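Local coordinates for protein glycerol dehydratase (PDB 1R9D) that acts as a B12-independent glycerol dehydratase, a lyase of the glycyl-radical enzyme family that removes water from glycerol, at residues 577-580 / 581-585; 653-656 / 657-661; 65-68 / 69-72; 9-12 / 13-16. All coordinates share one frame; numbering follows the deposited sequence.

Contact 1 of 4, residues 577-580 / 581-585; sequences ELKK and TLNND
L578 and L582 meet one turn apart near the C-terminus of helix 575-583, which a Schellman motif closes: D585, at positive phi, is its C-prime residue, with D585 N bonded to L582 O at 2.9 Å and F586 N returning to T581 O. The tight side is mostly apolar. L582 CD1 comes within 3.9 Å of L578 CG, the two side chains slanting across one another, and L582 CG lies 3.3 Å from L578 O. I461 of helix 453-461 touches L582, while L596 and I592 of helix 590-597 touch L578 and buried T581. The other side is exposed and looser. K580 sends its extended chain away from the next turn, its CB no nearer than 4.2 Å to N584 ND2. The helical bonding slackens: N583 N still reaches K579 O at 3.1 Å, but the bond from N584 N to K580 O is weak, bent to 126°. K579 stretches to a salt bridge with E479. One carbonyl is gripped twice: T581 OG1, beside its backbone N (chi1 -53°), donates to E577 O at 2.6 Å from 36° out of the carbonyl plane, and T581 N reaches E577 O at 3.0 Å from the opposite face.

Contact 2 of 4, residues 653-656 / 657-661; sequences GATP and DGRKS
R659 lays the edge of its guanidinium against G653 and T655, and this orientation ties together the two arms of a tight reversal. NH1 is shared: it donates to G653 O at 2.9 Å, almost straight and only 3° out of the guanidinium plane, and to T655 OG1 at 3.2 Å, a more bent bond. CG of R659 is anti to its backbone N (chi1 174°), which carries the chain across the T655 side chain at a slant; R659 CB passes 3.4 Å from T655 OG1. The threonine hydroxyl thus accepts from the arginine and gives its own proton to D657 OD1 at 2.6 Å. That carboxylate oxygen is held from both faces of its plane, by T655 OG1 on the syn side and by R659 N from above at 3.1 Å; the second bond defines an Asx turn. Beneath these side chains the backbone forms a type I turn, G658 N to T655 O at 3.0 Å, and T655 N pairs with R659 O at 3.1 Å. With G658 at phi 101°, this fits a hairpin-type reversal with a G1 bulge. The turn sits between helices: D657 lies on D558 and S559 of helix 553-569, P656 packs on V457 and I461 of helix 453-461, and A654 and P656 both touch L582 of helix 575-583.

Contact 3 of 4, residues 65-68 / 69-72; sequences TIRD and QELI
R67 and E70 are the ends of a type II beta turn, closed by the bond from E70 N to R67 O at 3.3 Å. Q69 takes the third position with positive phi (69°), a left-handed conformation that a type II turn needs there; one cost is a tight approach, Q69 CB lying 2.9 Å from D68 O. The extended side chain of E70 points across to the 65-68 arm. It runs beside that of R67, with the same heading, and E70 CD rests 3.6 Å from R67 CB, so the aliphatic part of the arginine supports the carboxylate. E70 OE2 accepts from R67 N at 3.1 Å, but the N-H comes from above, 72° out of the carboxylate plane. A water donates to the same OE2 at 2.7 Å and also to T65 O at 2.7 Å, extending the grip by two residues along the chain. The two charged ends do not pair with each other: R67 NE and E70 OE1 are 4.2 Å apart, too far for a salt bridge, and the guanidinium and carboxylate planes lie 61° apart. Each charge is met elsewhere, E70 OE1 by K317 and R67 NH2 by D320 and T77 O. Opposite charge close by would still be expected to favour both ionised forms. The turn lies in the connection between helices 47-61 and 92-97, with R67 against Q19 and E70 against L16 of helix 11-22; L71 packs on helix 304-317 and I72 on helix 260-277.

Contact 4 of 4, residues 9-12 / 13-16; sequences QTER and INIL
The carboxamides of Q9 and N14 meet at their edges with planes almost perpendicular, 89° apart. Q9 NE2 donates to N14 OD1 at 2.8 Å along a nearly straight line, in the plane of both amides and on a lone pair of the acceptor. The third flat group is turned differently: N14 ND2 donates to E11 OE1 at 3.2 Å, the oxygen lying in the asparagine amide plane, yet the N-H arrives from above the carboxylate plane, 55° out of it. A water takes the same ND2 at 2.7 Å and donates to Q9 O at 2.6 Å. N14 is therefore held through both ends of its amide, which fixes the flip of the group. Q9 reaches it by folding back, chi1 69° setting CG between the backbone N and the carbonyl carbon, and Q9 CG then lies 3.9 Å from I13 CB. All this marks the start of helix 11-22, where T10 occupies the N-cap position. The first turn is loosely bonded, T10 O receiving weak bonds from I13 N and N14 N; regular bonding follows, with L16 N to R12 O at 2.9 Å. The acidic E11 near this end would probably suit the helix dipole. T10 OG1 is hydrogen-bonded to E309 of helix 304-317; E309 also forms a salt bridge with R12, and E241 makes another. The helix start packs on helix 304-317 through I13 and L16, which touch I316, while Q9 reaches H368 of helix 357-369.

In the fold
The four contacts form two well-separated pairs: contacts 1 and 2 have centres about 9 Å apart, contacts 3 and 4 about 12 Å, and contacts 1 and 3 about 61 Å. Each pair joins a helix end to a turn in a connecting loop, through D585 to S661 N in the first and R12 to Q69 O in the second. All are partly buried, contact 2 most (five of nine touching residues); contact 4 has two of eight buried, and contact 1 has four of eight exposed. Contacts 1 and 4 are opposite helix ends, a Schellman close and an amide-rich start; contacts 2 and 3 are turns braced by charged side chains, an arginine in contact 2 and a glutamate in contact 3.

Contact 1 of 4, residues 577-580 / 581-585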
loop_
_atom_site.group_PDB
_atom_site.type_symbol
_atom_site.label_atom_id
_atom_site.label_comp_id
_atom_site.label_asym_id
_atom_site.label_seq_id
_atom_site.Cartn_x
_atom_site.Cartn_y
_atom_site.Cartn_z
ATOM N N GLU A 577 19.595 -17.841 -47.840
ATOM C CA GLU A 577 18.516 -18.400 -48.650
ATOM C C GLU A 577 17.312 -18.780 -47.796
ATOM O O GLU A 577 16.170 -18.514 -48.167
ATOM C CB GLU A 577 19.016 -19.626 -49.421
ATOM C CG GLU A 577 20.129 -19.309 -50.412
ATOM C CD GLU A 577 20.610 -20.532 -51.183
ATOM O OE1 GLU A 577 21.096 -21.497 -50.553
ATOM O OE2 GLU A 577 20.506 -20.523 -52.427
ATOM N N LEU A 578 17.568 -19.404 -46.650
ATOM C CA LEU A 578 16.484 -19.803 -45.761
ATOM C C LEU A 578 15.771 -18.566 -45.224
ATOM O O LEU A 578 14.544 -18.501 -45.224
ATOM C CB LEU A 578 17.023 -20.636 -44.594
ATOM C CG LEU A 578 15.968 -21.129 -43.599
ATOM C CD1 LEU A 578 14.969 -22.027 -44.321
ATOM C CD2 LEU A 578 16.639 -21.882 -42.457
ATOM N N LYS A 579 16.542 -17.581 -44.778
ATOM C CA LYS A 579 15.959 -16.358 -44.240
ATOM C C LYS A 579 15.024 -15.704 -45.253
ATOM O O LYS A 579 13.908 -15.309 -44.911
ATOM C CB LYS A 579 17.062 -15.377 -43.836
ATOM C CG LYS A 579 16.552 -14.044 -43.297
ATOM C CD LYS A 579 17.703 -13.174 -42.803
ATOM C CE LYS A 579 17.212 -11.809 -42.350
ATOM N NZ LYS A 579 18.306 -10.981 -41.765
ATOM N N LYS A 580 15.470 -15.602 -46.501
ATOM C CA LYS A 580 14.654 -14.985 -47.542
ATOM C C LYS A 580 13.416 -15.807 -47.861
ATOM O O LYS A 580 12.333 -15.255 -48.052
ATOM C CB LYS A 580 15.482 -14.766 -48.812
ATOM C CG LYS A 580 16.583 -13.730 -48.636
ATOM C CD LYS A 580 17.353 -13.488 -49.929
ATOM C CE LYS A 580 18.483 -12.490 -49.709
ATOM N NZ LYS A 580 19.298 -12.290 -50.940
ATOM N N THR A 581 13.574 -17.127 -47.909
ATOM C CA THR A 581 12.456 -18.013 -48.205
ATOM C C THR A 581 11.367 -17.897 -47.139
ATOM O O THR A 581 10.183 -17.820 -47.456
ATOM C CB THR A 581 12.908 -19.485 -48.273
ATOM O OG1 THR A 581 14.007 -19.608 -49.183
ATOM C CG2 THR A 581 11.770 -20.363 -48.757
ATOM N N LEU A 582 11.768 -17.886 -45.872
ATOM C CA LEU A 582 10.797 -17.789 -44.790
ATOM C C LEU A 582 10.079 -16.447 -44.808
ATOM O O LEU A 582 8.865 -16.387 -44.644
ATOM C CB LEU A 582 11.485 -18.002 -43.440
ATOM C CG LEU A 582 12.072 -19.398 -43.237
ATOM C CD1 LEU A 582 12.871 -19.428 -41.944
ATOM C CD2 LEU A 582 10.959 -20.433 -43.215
ATOM N N ASN A 583 10.828 -15.371 -45.015
ATOM C CA ASN A 583 10.229 -14.045 -45.044
ATOM C C ASN A 583 9.281 -13.865 -46.224
ATOM O O ASN A 583 8.440 -12.964 -46.217
ATOM C CB ASN A 583 11.321 -12.972 -45.054
ATOM C CG ASN A 583 12.038 -12.868 -43.715
ATOM O OD1 ASN A 583 11.398 -12.846 -42.660
ATOM N ND2 ASN A 583 13.362 -12.796 -43.749
ATOM N N ASN A 584 9.404 -14.728 -47.230
ATOM C CA ASN A 584 8.528 -14.661 -48.398
ATOM C C ASN A 584 7.475 -15.768 -48.337
ATOM O O ASN A 584 6.744 -16.001 -49.302
ATOM C CB ASN A 584 9.334 -14.791 -49.694
ATOM C CG ASN A 584 10.392 -13.715 -49.833
ATOM O OD1 ASN A 584 10.142 -12.542 -49.550
ATOM N ND2 ASN A 584 11.579 -14.107 -50.283
ATOM N N ASP A 585 7.410 -16.450 -47.197
ATOM C CA ASP A 585 6.449 -17.528 -46.985
ATOM C C ASP A 585 6.535 -18.621 -48.057
ATOM O O ASP A 585 5.517 -19.113 -48.541
ATOM C CB ASP A 585 5.028 -16.947 -46.915
ATOM C CG ASP A 585 4.007 -17.945 -46.390
ATOM O OD1 ASP A 585 4.347 -18.734 -45.483
ATOM O OD2 ASP A 585 2.853 -17.930 -46.866
#

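Contact 2 of 4, residues 653-656 / 657-661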
loop_
_atom_site.group_PDB
_atom_site.type_symbol
_atom_site.label_atom_id
_atom_site.label_comp_id
_atom_site.label_asym_id
_atom_site.label_seq_id
_atom_site.Cartn_x
_atom_site.Cartn_y
_atom_site.Cartn_z
ATOM N N GLY A 653 5.056 -15.882 -38.473
ATOM C CA GLY A 653 5.399 -16.092 -39.870
ATOM C C GLY A 653 5.784 -17.533 -40.156
ATOM O O GLY A 653 5.698 -18.394 -39.278
ATOM N N ALA A 654 6.207 -17.803 -41.389
ATOM C CA ALA A 654 6.618 -19.150 -41.770
ATOM C C ALA A 654 7.807 -19.576 -40.910
ATOM O O ALA A 654 8.668 -18.759 -40.583
ATOM C CB ALA A 654 7.004 -19.182 -43.250
ATOM N N THR A 655 7.851 -20.854 -40.547
ATOM C CA THR A 655 8.942 -21.366 -39.727
ATOM C C THR A 655 9.737 -22.464 -40.447
ATOM O O THR A 655 9.240 -23.087 -41.388
ATOM C CB THR A 655 8.399 -21.872 -38.367
ATOM O OG1 THR A 655 7.200 -22.633 -38.574
ATOM C CG2 THR A 655 8.091 -20.685 -37.452
ATOM N N PRO A 656 10.990 -22.702 -40.015
ATOM C CA PRO A 656 11.910 -23.703 -40.578
ATOM C C PRO A 656 11.416 -25.144 -40.668
ATOM O O PRO A 656 12.018 -25.958 -41.366
ATOM C CB PRO A 656 13.143 -23.586 -39.680
ATOM C CG PRO A 656 13.122 -22.156 -39.261
ATOM C CD PRO A 656 11.658 -21.936 -38.947
ATOM N N ASP A 657 10.343 -25.475 -39.960
ATOM C CA ASP A 657 9.815 -26.836 -40.012
ATOM C C ASP A 657 8.952 -27.038 -41.259
ATOM O O ASP A 657 8.472 -28.141 -41.518
ATOM C CB ASP A 657 9.001 -27.151 -38.748
ATOM C CG ASP A 657 7.872 -26.159 -38.505
ATOM O OD1 ASP A 657 7.839 -25.112 -39.186
ATOM O OD2 ASP A 657 7.025 -26.425 -37.620
ATOM N N GLY A 658 8.759 -25.964 -42.020
ATOM C CA GLY A 658 7.963 -26.040 -43.235
ATOM C C GLY A 658 6.545 -25.515 -43.083
ATOM O O GLY A 658 5.759 -25.532 -44.036
ATOM N N ARG A 659 6.215 -25.055 -41.880
ATOM C CA ARG A 659 4.891 -24.513 -41.583
ATOM C C ARG A 659 4.745 -23.127 -42.219
ATOM O O ARG A 659 5.635 -22.290 -42.098
ATOM C CB ARG A 659 4.707 -24.415 -40.056
ATOM C CG ARG A 659 3.421 -23.735 -39.622
ATOM C CD ARG A 659 3.369 -23.487 -38.111
ATOM N NE ARG A 659 2.701 -22.212 -37.854
ATOM C CZ ARG A 659 3.251 -21.026 -38.093
ATOM N NH1 ARG A 659 4.486 -20.951 -38.577
ATOM N NH2 ARG A 659 2.552 -19.914 -37.893
ATOM N N LYS A 660 3.625 -22.883 -42.896
ATOM C CA LYS A 660 3.402 -21.587 -43.536
ATOM C C LYS A 660 2.903 -20.524 -42.563
ATOM O O LYS A 660 2.300 -20.835 -41.537
ATOM C CB LYS A 660 2.406 -21.720 -44.690
ATOM C CG LYS A 660 2.855 -22.678 -45.778
ATOM C CD LYS A 660 2.092 -22.444 -47.072
ATOM C CE LYS A 660 2.397 -21.062 -47.633
ATOM N NZ LYS A 660 1.748 -20.833 -48.948
ATOM N N SER A 661 3.159 -19.268 -42.907
ATOM C CA SER A 661 2.757 -18.135 -42.087
ATOM C C SER A 661 1.268 -18.142 -41.751
ATOM O O SER A 661 0.428 -18.478 -42.591
ATOM C CB SER A 661 3.117 -16.829 -42.804
ATOM O OG SER A 661 2.713 -15.693 -42.056
#

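Contact 3 of 4, residues 65-68 / 69-72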
loop_
_atom_site.group_PDB
_atom_site.type_symbol
_atom_site.label_atom_id
_atom_site.label_comp_id
_atom_site.label_asym_id
_atom_site.label_seq_id
_atom_site.Cartn_x
_atom_site.Cartn_y
_atom_site.Cartn_z
ATOM N N THR A 65 -31.766 -16.971 -7.164
ATOM C CA THR A 65 -32.588 -17.784 -8.055
ATOM C C THR A 65 -32.515 -19.276 -7.765
ATOM O O THR A 65 -31.437 -19.832 -7.546
ATOM C CB THR A 65 -32.187 -17.601 -9.543
ATOM O OG1 THR A 65 -32.312 -16.226 -9.921
ATOM C CG2 THR A 65 -33.085 -18.449 -10.439
ATOM N N ILE A 66 -33.676 -19.913 -7.754
ATOM C CA ILE A 66 -33.760 -21.351 -7.560
ATOM C C ILE A 66 -34.453 -21.841 -8.823
ATOM O O ILE A 66 -35.615 -21.519 -9.068
ATOM C CB ILE A 66 -34.585 -21.731 -6.308
ATOM C CG1 ILE A 66 -33.841 -21.282 -5.046
ATOM C CG2 ILE A 66 -34.820 -23.239 -6.277
ATOM C CD1 ILE A 66 -34.443 -21.770 -3.748
ATOM N N ARG A 67 -33.723 -22.591 -9.643
ATOM C CA ARG A 67 -34.268 -23.094 -10.896
ATOM C C ARG A 67 -35.155 -24.308 -10.662
ATOM O O ARG A 67 -34.999 -25.025 -9.675
ATOM C CB ARG A 67 -33.128 -23.432 -11.862
ATOM C CG ARG A 67 -32.116 -22.293 -12.037
ATOM C CD ARG A 67 -31.117 -22.586 -13.150
ATOM N NE ARG A 67 -29.945 -21.713 -13.105
ATOM C CZ ARG A 67 -29.970 -20.390 -13.261
ATOM N NH1 ARG A 67 -31.114 -19.758 -13.480
ATOM N NH2 ARG A 67 -28.842 -19.694 -13.194
ATOM N N ASP A 68 -36.094 -24.533 -11.573
ATOM C CA ASP A 68 -37.021 -25.652 -11.441
ATOM C C ASP A 68 -36.345 -27.015 -11.290
ATOM O O ASP A 68 -35.392 -27.331 -11.999
ATOM C CB ASP A 68 -37.971 -25.689 -12.642
ATOM C CG ASP A 68 -38.635 -24.348 -12.903
ATOM O OD1 ASP A 68 -39.178 -23.751 -11.945
ATOM O OD2 ASP A 68 -38.619 -23.890 -14.068
ATOM N N GLN A 69 -36.850 -27.806 -10.348
ATOM C CA GLN A 69 -36.360 -29.157 -10.079
ATOM C C GLN A 69 -34.963 -29.295 -9.464
ATOM O O GLN A 69 -34.445 -30.403 -9.351
ATOM C CB GLN A 69 -36.432 -29.999 -11.359
ATOM C CG GLN A 69 -37.836 -30.141 -11.943
ATOM C CD GLN A 69 -38.854 -30.613 -10.914
ATOM O OE1 GLN A 69 -38.634 -31.601 -10.208
ATOM N NE2 GLN A 69 -39.980 -29.907 -10.828
ATOM N N GLU A 70 -34.356 -28.185 -9.059
ATOM C CA GLU A 70 -33.026 -28.246 -8.454
ATOM C C GLU A 70 -33.032 -28.854 -7.053
ATOM O O GLU A 70 -33.958 -28.626 -6.270
ATOM C CB GLU A 70 -32.403 -26.845 -8.377
ATOM C CG GLU A 70 -31.705 -26.380 -9.649
ATOM C CD GLU A 70 -30.972 -25.055 -9.468
ATOM O OE1 GLU A 70 -30.041 -24.780 -10.254
ATOM O OE2 GLU A 70 -31.333 -24.285 -8.547
ATOM N N LEU A 71 -31.998 -29.636 -6.745
ATOM C CA LEU A 71 -31.844 -30.235 -5.424
ATOM C C LEU A 71 -30.739 -29.449 -4.715
ATOM O O LEU A 71 -30.753 -29.281 -3.495
ATOM C CB LEU A 71 -31.448 -31.712 -5.524
ATOM C CG LEU A 71 -32.512 -32.731 -5.946
ATOM C CD1 LEU A 71 -31.882 -34.109 -6.060
ATOM C CD2 LEU A 71 -33.643 -32.754 -4.927
ATOM N N ILE A 72 -29.780 -28.972 -5.501
ATOM C CA ILE A 72 -28.662 -28.178 -4.993
ATOM C C ILE A 72 -28.899 -26.765 -5.510
ATOM O O ILE A 72 -28.964 -26.548 -6.719
ATOM C CB ILE A 72 -27.307 -28.708 -5.530
ATOM C CG1 ILE A 72 -27.042 -30.117 -4.987
ATOM C CG2 ILE A 72 -26.177 -27.743 -5.153
ATOM C CD1 ILE A 72 -26.823 -30.180 -3.480
HETATM O O HOH W 1 -29.925 -22.079 -7.834
#

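Contact 4 of 4, residues 9-12 / 13-16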
loop_
_atom_site.group_PDB
_atom_site.type_symbol
_atom_site.label_atom_id
_atom_site.label_comp_id
_atom_site.label_asym_id
_atom_site.label_seq_id
_atom_site.Cartn_x
_atom_site.Cartn_y
_atom_site.Cartn_z
ATOM N N GLN A 9 -29.216 -41.892 -15.635
ATOM C CA GLN A 9 -29.517 -40.792 -14.725
ATOM C C GLN A 9 -31.020 -40.537 -14.646
ATOM O O GLN A 9 -31.763 -40.903 -15.555
ATOM C CB GLN A 9 -28.807 -39.514 -15.188
ATOM C CG GLN A 9 -29.329 -38.906 -16.490
ATOM C CD GLN A 9 -28.957 -39.708 -17.723
ATOM O OE1 GLN A 9 -28.229 -40.694 -17.642
ATOM N NE2 GLN A 9 -29.454 -39.279 -18.877
ATOM N N THR A 10 -31.459 -39.905 -13.559
ATOM C CA THR A 10 -32.877 -39.601 -13.362
ATOM C C THR A 10 -33.366 -38.543 -14.344
ATOM O O THR A 10 -32.578 -37.771 -14.892
ATOM C CB THR A 10 -33.160 -39.075 -11.936
ATOM O OG1 THR A 10 -32.507 -37.814 -11.752
ATOM C CG2 THR A 10 -32.663 -40.054 -10.891
ATOM N N GLU A 11 -34.677 -38.505 -14.559
ATOM C CA GLU A 11 -35.266 -37.531 -15.464
ATOM C C GLU A 11 -34.929 -36.116 -14.996
ATOM O O GLU A 11 -34.796 -35.202 -15.807
ATOM C CB GLU A 11 -36.786 -37.724 -15.524
ATOM C CG GLU A 11 -37.515 -36.723 -16.403
ATOM C CD GLU A 11 -36.853 -36.531 -17.755
ATOM O OE1 GLU A 11 -36.392 -37.530 -18.348
ATOM O OE2 GLU A 11 -36.806 -35.375 -18.233
ATOM N N ARG A 12 -34.787 -35.946 -13.686
ATOM C CA ARG A 12 -34.452 -34.643 -13.116
ATOM C C ARG A 12 -33.165 -34.119 -13.745
ATOM O O ARG A 12 -33.074 -32.957 -14.129
ATOM C CB ARG A 12 -34.253 -34.746 -11.603
ATOM C CG ARG A 12 -33.995 -33.395 -10.934
ATOM C CD ARG A 12 -33.344 -33.553 -9.568
ATOM N NE ARG A 12 -34.131 -34.375 -8.655
ATOM C CZ ARG A 12 -35.273 -33.992 -8.087
ATOM N NH1 ARG A 12 -35.773 -32.789 -8.335
ATOM N NH2 ARG A 12 -35.908 -34.814 -7.259
ATOM N N ILE A 13 -32.169 -34.990 -13.845
ATOM C CA ILE A 13 -30.888 -34.600 -14.425
ATOM C C ILE A 13 -31.053 -34.157 -15.876
ATOM O O ILE A 13 -30.438 -33.182 -16.306
ATOM C CB ILE A 13 -29.872 -35.759 -14.335
ATOM C CG1 ILE A 13 -29.722 -36.190 -12.873
ATOM C CG2 ILE A 13 -28.527 -35.330 -14.906
ATOM C CD1 ILE A 13 -29.440 -35.038 -11.909
ATOM N N ASN A 14 -31.891 -34.858 -16.634
ATOM C CA ASN A 14 -32.106 -34.477 -18.025
ATOM C C ASN A 14 -32.741 -33.091 -18.111
ATOM O O ASN A 14 -32.415 -32.303 -18.999
ATOM C CB ASN A 14 -32.994 -35.500 -18.742
ATOM C CG ASN A 14 -32.369 -36.881 -18.786
ATOM O OD1 ASN A 14 -31.161 -37.022 -18.984
ATOM N ND2 ASN A 14 -33.190 -37.909 -18.611
ATOM N N ILE A 15 -33.648 -32.797 -17.185
ATOM C CA ILE A 15 -34.318 -31.501 -17.161
ATOM C C ILE A 15 -33.341 -30.378 -16.809
ATOM O O ILE A 15 -33.339 -29.323 -17.445
ATOM C CB ILE A 15 -35.480 -31.495 -16.144
ATOM C CG1 ILE A 15 -36.565 -32.476 -16.599
ATOM C CG2 ILE A 15 -36.058 -30.086 -16.016
ATOM C CD1 ILE A 15 -37.679 -32.667 -15.599
ATOM N N LEU A 16 -32.514 -30.609 -15.795
ATOM C CA LEU A 16 -31.541 -29.608 -15.369
ATOM C C LEU A 16 -30.490 -29.387 -16.455
ATOM O O LEU A 16 -30.080 -28.255 -16.706
ATOM C CB LEU A 16 -30.880 -30.043 -14.061
ATOM C CG LEU A 16 -31.828 -30.136 -12.861
ATOM C CD1 LEU A 16 -31.130 -30.806 -11.699
ATOM C CD2 LEU A 16 -32.304 -28.742 -12.475
HETATM O O HOH W 2 -32.998 -40.526 -17.824
#